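Local atomic coordinates of agmatine ureohydrolase (Thermoplasma volcanium GSS1, PDB entry 3PZL), a protein that probably hydrolyses agmatine to putrescine and urea, using a pair of manganese ions bound in each subunit. Residues Phe40-Asp45 with Pro117-Gly122; Gly122-Thr127 with Asp269-Ser274; Leu140-Ala145 with Ile176-Ile181. All blocks are in the same frame, centred on the assembly; numbering follows the deposited sequence.

Interaction 1 of 3, residues Phe40-Asp45 with Pro117-Gly122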
loop_
_atom_site.group_PDB
_atom_site.type_symbol
_atom_site.label_atom_id
_atom_site.label_comp_id
_atom_site.label_asym_id
_atom_site.label_seq_id
_atom_site.Cartn_x
_atom_site.Cartn_y
_atom_site.Cartn_z
ATOM N N PHE B 40 4.186 -29.063 -3.673
ATOM C CA PHE B 40 5.080 -28.730 -2.587
ATOM C C PHE B 40 5.777 -27.396 -2.804
ATOM O O PHE B 40 6.068 -27.006 -3.927
ATOM C CB PHE B 40 6.098 -29.861 -2.327
ATOM C CG PHE B 40 6.994 -30.165 -3.494
ATOM C CD1 PHE B 40 6.639 -31.122 -4.429
ATOM C CD2 PHE B 40 8.199 -29.488 -3.652
ATOM C CE1 PHE B 40 7.468 -31.388 -5.510
ATOM C CE2 PHE B 40 9.022 -29.760 -4.714
ATOM C CZ PHE B 40 8.663 -30.709 -5.643
ATOM N N GLY B 41 6.034 -26.709 -1.701
ATOM C CA GLY B 41 6.661 -25.421 -1.746
ATOM C C GLY B 41 8.111 -25.451 -1.357
ATOM O O GLY B 41 8.533 -26.235 -0.507
ATOM N N ILE B 42 8.876 -24.564 -1.983
ATOM C CA ILE B 42 10.275 -24.372 -1.662
ATOM C C ILE B 42 10.511 -22.864 -1.522
ATOM O O ILE B 42 10.601 -22.155 -2.505
ATOM C CB ILE B 42 11.134 -25.058 -2.752
ATOM C CG1 ILE B 42 11.096 -26.569 -2.503
ATOM C CG2 ILE B 42 12.579 -24.533 -2.793
ATOM C CD1 ILE B 42 11.464 -27.373 -3.663
ATOM N N PRO B 43 10.570 -22.361 -0.287
ATOM C CA PRO B 43 10.651 -20.932 -0.047
ATOM C C PRO B 43 12.076 -20.407 -0.091
ATOM O O PRO B 43 12.650 -20.065 0.947
ATOM C CB PRO B 43 10.067 -20.781 1.364
ATOM C CG PRO B 43 10.020 -22.153 1.939
ATOM C CD PRO B 43 10.564 -23.122 0.968
ATOM N N PHE B 44 12.655 -20.345 -1.278
ATOM C CA PHE B 44 14.052 -19.947 -1.390
ATOM C C PHE B 44 14.226 -18.767 -2.327
ATOM O O PHE B 44 13.606 -18.684 -3.377
ATOM C CB PHE B 44 14.951 -21.105 -1.808
ATOM C CG PHE B 44 16.348 -20.683 -2.101
ATOM C CD1 PHE B 44 17.269 -20.581 -1.076
ATOM C CD2 PHE B 44 16.745 -20.376 -3.404
ATOM C CE1 PHE B 44 18.562 -20.195 -1.335
ATOM C CE2 PHE B 44 18.030 -19.986 -3.665
ATOM C CZ PHE B 44 18.939 -19.897 -2.630
ATOM N N ASP B 45 15.142 -17.884 -1.965
ATOM C CA ASP B 45 15.081 -16.520 -2.450
ATOM C C ASP B 45 16.448 -15.900 -2.557
ATOM O O ASP B 45 16.593 -14.819 -3.131
ATOM C CB ASP B 45 14.316 -15.713 -1.400
ATOM C CG ASP B 45 13.570 -14.613 -1.994
ATOM O OD1 ASP B 45 13.882 -14.327 -3.185
ATOM O OD2 ASP B 45 12.686 -14.033 -1.292
ATOM N N PRO B 117 5.182 -34.218 -9.792
ATOM C CA PRO B 117 5.595 -33.143 -8.899
ATOM C C PRO B 117 5.166 -31.758 -9.402
ATOM O O PRO B 117 5.435 -31.422 -10.546
ATOM C CB PRO B 117 7.131 -33.271 -8.885
ATOM C CG PRO B 117 7.467 -33.948 -10.146
ATOM C CD PRO B 117 6.340 -34.907 -10.395
ATOM N N ILE B 118 4.499 -30.982 -8.547
ATOM C CA ILE B 118 4.187 -29.592 -8.862
ATOM C C ILE B 118 4.915 -28.712 -7.868
ATOM O O ILE B 118 4.493 -28.580 -6.712
ATOM C CB ILE B 118 2.686 -29.311 -8.802
ATOM C CG1 ILE B 118 1.945 -30.239 -9.769
ATOM C CG2 ILE B 118 2.408 -27.840 -9.115
ATOM C CD1 ILE B 118 0.479 -30.096 -9.679
HETATM N N MSE B 119 6.005 -28.103 -8.307
HETATM C CA MSE B 119 6.823 -27.368 -7.395
HETATM C C MSE B 119 6.514 -25.874 -7.393
HETATM O O MSE B 119 6.732 -25.172 -8.357
HETATM C CB MSE B 119 8.272 -27.627 -7.679
HETATM C CG MSE B 119 9.184 -26.842 -6.831
HETATM SE SE MSE B 119 11.011 -27.352 -7.241
HETATM C CE MSE B 119 11.081 -26.910 -9.159
ATOM N N LEU B 120 5.970 -25.409 -6.278
ATOM C CA LEU B 120 5.779 -24.001 -6.062
ATOM C C LEU B 120 7.041 -23.467 -5.424
ATOM O O LEU B 120 7.488 -23.963 -4.364
ATOM C CB LEU B 120 4.599 -23.751 -5.113
ATOM C CG LEU B 120 3.269 -24.323 -5.546
ATOM C CD1 LEU B 120 2.162 -23.773 -4.644
ATOM C CD2 LEU B 120 3.050 -23.961 -7.024
ATOM N N GLY B 121 7.602 -22.436 -6.034
ATOM C CA GLY B 121 8.817 -21.924 -5.517
ATOM C C GLY B 121 8.805 -20.461 -5.203
ATOM O O GLY B 121 7.765 -19.823 -5.193
ATOM N N GLY B 122 9.999 -19.992 -4.862
ATOM C CA GLY B 122 10.358 -18.623 -4.958
ATOM C C GLY B 122 11.138 -18.538 -6.263
ATOM O O GLY B 122 10.526 -18.553 -7.359
#

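Interaction 2 of 3, residues Gly122-Thr127 with Asp269-Ser274. With MN (manganese (II) ion), chain F.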
loop_
_atom_site.group_PDB
_atom_site.type_symbol
_atom_site.label_atom_id
_atom_site.label_comp_id
_atom_site.label_asym_id
_atom_site.label_seq_id
_atom_site.Cartn_x
_atom_site.Cartn_y
_atom_site.Cartn_z
ATOM N N GLY B 122 9.999 -19.992 -4.862
ATOM C CA GLY B 122 10.358 -18.623 -4.958
ATOM C C GLY B 122 11.138 -18.538 -6.263
ATOM O O GLY B 122 10.526 -18.553 -7.359
ATOM N N GLU B 123 12.470 -18.476 -6.153
ATOM C CA GLU B 123 13.357 -18.264 -7.315
ATOM C C GLU B 123 13.274 -19.351 -8.354
ATOM O O GLU B 123 12.693 -20.412 -8.111
ATOM C CB GLU B 123 14.810 -18.220 -6.905
ATOM C CG GLU B 123 15.197 -17.049 -6.138
ATOM C CD GLU B 123 16.651 -17.067 -5.828
ATOM O OE1 GLU B 123 17.325 -18.093 -6.097
ATOM O OE2 GLU B 123 17.119 -16.038 -5.310
ATOM N N HIS B 124 13.886 -19.070 -9.503
ATOM C CA HIS B 124 13.895 -19.986 -10.638
ATOM C C HIS B 124 15.003 -21.019 -10.506
ATOM O O HIS B 124 14.984 -22.044 -11.178
ATOM C CB HIS B 124 14.048 -19.232 -11.963
ATOM C CG HIS B 124 13.528 -19.982 -13.141
ATOM N ND1 HIS B 124 13.402 -19.398 -14.398
ATOM C CD2 HIS B 124 13.086 -21.268 -13.250
ATOM C CE1 HIS B 124 12.924 -20.306 -15.235
ATOM N NE2 HIS B 124 12.737 -21.449 -14.567
ATOM N N SER B 125 15.963 -20.771 -9.633
ATOM C CA SER B 125 17.086 -21.671 -9.562
ATOM C C SER B 125 16.717 -22.996 -8.928
ATOM O O SER B 125 17.480 -23.943 -9.032
ATOM C CB SER B 125 18.244 -21.038 -8.817
ATOM O OG SER B 125 17.834 -20.672 -7.508
ATOM N N ILE B 126 15.557 -23.098 -8.297
ATOM C CA ILE B 126 15.132 -24.390 -7.795
ATOM C C ILE B 126 14.874 -25.404 -8.907
ATOM O O ILE B 126 14.928 -26.610 -8.666
ATOM C CB ILE B 126 13.921 -24.267 -6.916
ATOM C CG1 ILE B 126 12.738 -23.674 -7.680
ATOM C CG2 ILE B 126 14.251 -23.400 -5.718
ATOM C CD1 ILE B 126 11.436 -23.662 -6.907
ATOM N N THR B 127 14.576 -24.894 -10.109
ATOM C CA THR B 127 14.316 -25.692 -11.322
ATOM C C THR B 127 15.501 -26.572 -11.707
ATOM O O THR B 127 15.327 -27.709 -12.087
ATOM C CB THR B 127 13.893 -24.776 -12.502
ATOM O OG1 THR B 127 12.585 -24.292 -12.248
ATOM C CG2 THR B 127 13.824 -25.499 -13.791
ATOM N N ASP B 269 6.357 -26.553 -12.596
ATOM C CA ASP B 269 6.649 -25.569 -11.562
ATOM C C ASP B 269 6.282 -24.134 -11.903
ATOM O O ASP B 269 6.089 -23.799 -13.080
ATOM C CB ASP B 269 8.086 -25.666 -11.069
ATOM C CG ASP B 269 9.104 -25.145 -12.056
ATOM O OD1 ASP B 269 8.841 -24.196 -12.806
ATOM O OD2 ASP B 269 10.211 -25.700 -12.056
ATOM N N ILE B 270 6.148 -23.307 -10.861
ATOM C CA ILE B 270 5.776 -21.889 -10.988
ATOM C C ILE B 270 6.683 -21.093 -10.064
ATOM O O ILE B 270 6.804 -21.441 -8.901
ATOM C CB ILE B 270 4.273 -21.631 -10.638
ATOM C CG1 ILE B 270 3.362 -22.600 -11.411
ATOM C CG2 ILE B 270 3.869 -20.171 -10.918
ATOM C CD1 ILE B 270 1.940 -22.710 -10.896
ATOM N N VAL B 271 7.330 -20.051 -10.577
ATOM C CA VAL B 271 8.386 -19.387 -9.842
ATOM C C VAL B 271 8.541 -17.907 -10.156
ATOM O O VAL B 271 8.077 -17.413 -11.162
ATOM C CB VAL B 271 9.762 -20.065 -10.089
ATOM C CG1 VAL B 271 9.733 -21.525 -9.691
ATOM C CG2 VAL B 271 10.209 -19.898 -11.560
ATOM N N GLU B 272 9.250 -17.211 -9.290
ATOM C CA GLU B 272 9.718 -15.837 -9.538
ATOM C C GLU B 272 8.635 -14.775 -9.504
ATOM O O GLU B 272 8.754 -13.769 -10.228
ATOM C CB GLU B 272 10.522 -15.703 -10.840
ATOM C CG GLU B 272 11.828 -16.457 -10.869
ATOM C CD GLU B 272 12.905 -15.793 -10.036
ATOM O OE1 GLU B 272 12.757 -14.576 -9.789
ATOM O OE2 GLU B 272 13.890 -16.464 -9.613
ATOM N N PHE B 273 7.604 -14.973 -8.683
ATOM C CA PHE B 273 6.746 -13.827 -8.323
ATOM C C PHE B 273 6.743 -13.583 -6.815
ATOM O O PHE B 273 7.091 -14.471 -6.060
ATOM C CB PHE B 273 5.328 -13.927 -8.914
ATOM C CG PHE B 273 4.353 -14.647 -8.054
ATOM C CD1 PHE B 273 4.258 -16.036 -8.096
ATOM C CD2 PHE B 273 3.494 -13.925 -7.209
ATOM C CE1 PHE B 273 3.337 -16.704 -7.293
ATOM C CE2 PHE B 273 2.574 -14.554 -6.414
ATOM C CZ PHE B 273 2.501 -15.960 -6.448
ATOM N N SER B 274 6.384 -12.370 -6.405
ATOM C CA SER B 274 6.476 -11.968 -5.033
ATOM C C SER B 274 5.217 -11.295 -4.533
ATOM O O SER B 274 4.966 -10.136 -4.883
ATOM C CB SER B 274 7.620 -11.000 -4.845
ATOM O OG SER B 274 7.703 -10.647 -3.452
HETATM MN MN MN F . 14.458 -17.235 -14.588
#

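Interaction 3 of 3, residues Leu140-Ala145 with Ile176-Ile181. With MN (manganese (II) ion), chain G; MN (manganese (II) ion), chain F.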
loop_
_atom_site.group_PDB
_atom_site.type_symbol
_atom_site.label_atom_id
_atom_site.label_comp_id
_atom_site.label_asym_id
_atom_site.label_seq_id
_atom_site.Cartn_x
_atom_site.Cartn_y
_atom_site.Cartn_z
ATOM N N LEU B 140 12.638 -29.904 -21.971
ATOM C CA LEU B 140 12.326 -28.842 -21.035
ATOM C C LEU B 140 11.693 -27.663 -21.760
ATOM O O LEU B 140 12.255 -27.164 -22.733
ATOM C CB LEU B 140 13.597 -28.392 -20.316
ATOM C CG LEU B 140 13.499 -27.246 -19.284
ATOM C CD1 LEU B 140 12.730 -27.645 -18.056
ATOM C CD2 LEU B 140 14.870 -26.766 -18.889
ATOM N N VAL B 141 10.515 -27.238 -21.286
ATOM C CA VAL B 141 9.815 -26.095 -21.885
ATOM C C VAL B 141 9.630 -24.979 -20.874
ATOM O O VAL B 141 8.871 -25.123 -19.921
ATOM C CB VAL B 141 8.443 -26.449 -22.489
ATOM C CG1 VAL B 141 7.923 -25.256 -23.247
ATOM C CG2 VAL B 141 8.539 -27.666 -23.433
ATOM N N ILE B 142 10.319 -23.867 -21.121
ATOM C CA ILE B 142 10.385 -22.774 -20.187
ATOM C C ILE B 142 9.608 -21.527 -20.651
ATOM O O ILE B 142 9.746 -21.090 -21.802
ATOM C CB ILE B 142 11.855 -22.373 -19.911
ATOM C CG1 ILE B 142 12.698 -23.602 -19.568
ATOM C CG2 ILE B 142 11.910 -21.327 -18.795
ATOM C CD1 ILE B 142 14.090 -23.305 -19.155
ATOM N N VAL B 143 8.793 -20.970 -19.751
ATOM C CA VAL B 143 8.167 -19.676 -19.986
ATOM C C VAL B 143 8.930 -18.700 -19.155
ATOM O O VAL B 143 9.058 -18.895 -17.956
ATOM C CB VAL B 143 6.732 -19.640 -19.505
ATOM C CG1 VAL B 143 6.220 -18.184 -19.484
ATOM C CG2 VAL B 143 5.858 -20.535 -20.373
ATOM N N ASP B 144 9.448 -17.652 -19.796
ATOM C CA ASP B 144 10.379 -16.680 -19.144
ATOM C C ASP B 144 10.566 -15.408 -19.993
ATOM O O ASP B 144 10.515 -15.478 -21.210
ATOM C CB ASP B 144 11.750 -17.337 -18.842
ATOM C CG ASP B 144 12.553 -16.575 -17.776
ATOM O OD1 ASP B 144 12.550 -15.327 -17.868
ATOM O OD2 ASP B 144 13.181 -17.190 -16.841
ATOM N N ALA B 145 10.760 -14.264 -19.345
ATOM C CA ALA B 145 11.103 -13.000 -20.029
ATOM C C ALA B 145 12.598 -12.857 -20.315
ATOM O O ALA B 145 12.983 -12.073 -21.174
ATOM C CB ALA B 145 10.632 -11.785 -19.242
ATOM N N ILE B 176 15.961 -28.209 -24.973
ATOM C CA ILE B 176 15.465 -27.071 -24.187
ATOM C C ILE B 176 14.895 -25.961 -25.076
ATOM O O ILE B 176 15.518 -25.549 -26.044
ATOM C CB ILE B 176 16.612 -26.463 -23.300
ATOM C CG1 ILE B 176 17.169 -27.496 -22.306
ATOM C CG2 ILE B 176 16.155 -25.201 -22.545
ATOM C CD1 ILE B 176 18.531 -27.160 -21.744
ATOM N N THR B 177 13.718 -25.471 -24.711
ATOM C CA THR B 177 13.069 -24.342 -25.345
ATOM C C THR B 177 12.663 -23.356 -24.260
ATOM O O THR B 177 12.228 -23.757 -23.186
ATOM C CB THR B 177 11.769 -24.807 -25.955
ATOM O OG1 THR B 177 11.971 -26.108 -26.524
ATOM C CG2 THR B 177 11.239 -23.813 -26.990
ATOM N N SER B 178 12.752 -22.063 -24.539
ATOM C CA SER B 178 12.298 -21.048 -23.579
ATOM C C SER B 178 11.529 -19.940 -24.283
ATOM O O SER B 178 12.052 -19.305 -25.185
ATOM C CB SER B 178 13.488 -20.476 -22.827
ATOM O OG SER B 178 13.065 -19.734 -21.709
ATOM N N ILE B 179 10.284 -19.725 -23.884
ATOM C CA ILE B 179 9.380 -18.845 -24.606
ATOM C C ILE B 179 9.011 -17.564 -23.873
ATOM O O ILE B 179 8.743 -17.568 -22.654
ATOM C CB ILE B 179 8.071 -19.575 -24.936
ATOM C CG1 ILE B 179 8.358 -20.812 -25.774
ATOM C CG2 ILE B 179 7.119 -18.649 -25.693
ATOM C CD1 ILE B 179 7.103 -21.496 -26.263
ATOM N N GLY B 180 8.961 -16.469 -24.630
ATOM C CA GLY B 180 8.545 -15.165 -24.087
ATOM C C GLY B 180 9.702 -14.199 -23.919
ATOM O O GLY B 180 9.509 -13.027 -23.606
ATOM N N ILE B 181 10.916 -14.688 -24.150
ATOM C CA ILE B 181 12.117 -13.916 -23.818
ATOM C C ILE B 181 12.208 -12.557 -24.561
ATOM O O ILE B 181 11.816 -12.446 -25.704
ATOM C CB ILE B 181 13.441 -14.776 -23.933
ATOM C CG1 ILE B 181 13.903 -14.864 -25.361
ATOM C CG2 ILE B 181 13.300 -16.184 -23.297
ATOM C CD1 ILE B 181 14.774 -13.720 -25.689
HETATM MN MN MN G . 12.876 -14.575 -15.644
HETATM MN MN MN F . 14.458 -17.235 -14.588
#

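Interaction 1 of 3, residues Phe40-Asp45 with Pro117-Gly122
Phe-40 pairs with Met-119 on the adjacent, parallel strand, and Ile-42 touches the same selenomethionine. Backbone hydrogen bonds make the seam: Phe-40 N gives to Ile-118 O (3.1 Å), Leu-120 N to Phe-40 O (2.8 Å), and Ile-42 N to Leu-120 O (2.8 Å). Beyond them Gly-122 N reaches Ile-42 O only weakly. The segment axes come within 4.6 Å at an angle of 35°.

Aromatic contacts centre on Phe-40. Its CG sits between the backbone N and the carbonyl carbon (chi1 61°), which swings the ring back over the neighbouring strand. One face rests on the CA of selenomethionine Met-119, a CH-pi contact with CA 4.3 Å from the ring centroid, while Met-119 SE stands obliquely to the same ring in a Met-aromatic contact. Pro-117 CB lies at the ring edge, near its plane. Phe-20 of a second subunit also meets this ring, planes at about 60°.

Apolar contacts extend the layer: Phe-40 CE2 touches Met-119 CG at 3.6 Å, and Ile-42 CD1 touches Met-119 SE at 3.6 Å. Ile-42 packs further on helix 96-112, and both it and Met-119 on Ile-126. Such parallel pairing, with helices laid over the strands, belongs to the three-layer alpha/beta/alpha fold of the arginase family.

Interaction 2 of 3, residues Gly122-Thr127 with Asp269-Ser274
At the manganese site of the arginase fold, Gly-122 and His-124, in the loop after strand 116-121, meet Val-271 and Glu-272 at the end of strand 265-271. A backbone bond ties the two loops: Glu-272 N gives to Gly-122 O (2.7 Å). The Glu-272 carboxylate also turns back toward His-124 N, but the place of OE2 is doubtful, so that bond is uncertain.

His-124 supplies the metal ligand of this contact. With CG anti to the backbone N (chi1 -157°), its ring is presented so that ND1 binds manganese at 2.4 Å, a site completed by Asp-144, Asp-148 and Asp-229. Val-271 CG2 lies over one ring face, 3.9 Å from the centroid and 28° off the normal, a CH-pi contact that backs the imidazole. The other methyl, Val-271 CG1, meets Ile-126 CD1 at 3.9 Å.

Behind the ligand is a polar network. Thr-127 OG1 gives a hydrogen bond to Asp-269 OD2 (2.8 Å), arriving on the syn side, 34° out of the carboxylate plane. Tyr-225 OH bonds the same oxygen, while OD1 pairs with Ser-227 OG. That serine also bonds His-124 NE2; Ser-227 is thus a second-shell residue, and Asp-269 stands one step further out, helping to position it. An alanine in place of Asp-269 would probably leave the hydroxyls of Thr-127, Tyr-225 and Ser-227 without their shared carboxylate partner and the histidine ring less firmly oriented. Metal ligands in loops at the C-terminal ends of parallel strands are characteristic of the binuclear manganese centre of arginases and agmatinases.

Interaction 3 of 3, residues Leu140-Ala145 with Ile176-Ile181
Leu-140 to Val-143 run parallel to Ile-176 to Ile-179, the segment axes 4.5 Å apart and 18° from alignment, and each residue pairs in step with its counterpart across the seam. Thr-177 N gives to Leu-140 O (3.0 Å), Ile-142 N to Thr-177 O (2.8 Å), Ile-179 N to Ile-142 O, and Asp-144 N to Ile-179 O (2.9 Å). This last bond anchors the backbone of a metal ligand.

On the face bearing Leu-140, Ile-142, Ile-176 and Ser-178, the side chains of Leu-140 and Ile-176 lie alongside each other, pointing the same way, with CD2 of the leucine 4.2 Å from CG2 of the isoleucine. The Ser-178 hydroxyl, anti to its own backbone N (chi1 -167°), comes against the branched carbon of Ile-142, OG to CB 3.4 Å. The strands belong to a beta-alpha-beta unit whose connection contains helix 163-171. The other face carries Val-143 and Ile-179, and helix 202-220 covers Ile-179.

Past the strand end, the carboxylate of Asp-144 bridges both manganese ions: OD1 binds the ion of chain G at 2.4 Å and OD2 the ion of chain F at 2.6 Å. His-146 N also bonds OD1, which probably helps hold the carboxylate in place. Asp-229 takes part in both metal sites, and His-146 and Asp-231 in that of the chain G ion.

Overall arrangement
All three contacts reach one parallel sheet of the arginase family fold. Interaction 1 joins strands 37-42 and 116-121; interaction 2 follows directly, sharing Gly-122, and reaches strand 265-271, next to 116-121 in the sheet. Their centres are 7 Å apart. Interaction 3, on strands 138-143 and 176-180, falls along the chain between the two segments of interaction 2, and strand 223-229 separates 265-271 from 138-143. Interactions 2 and 3 have centres 13 Å apart and meet at the chain F manganese, to which each contributes a ligand. Interaction 1, 19 Å from interaction 3 centre to centre, supplies none but leads through Gly-122 into the ligand loop.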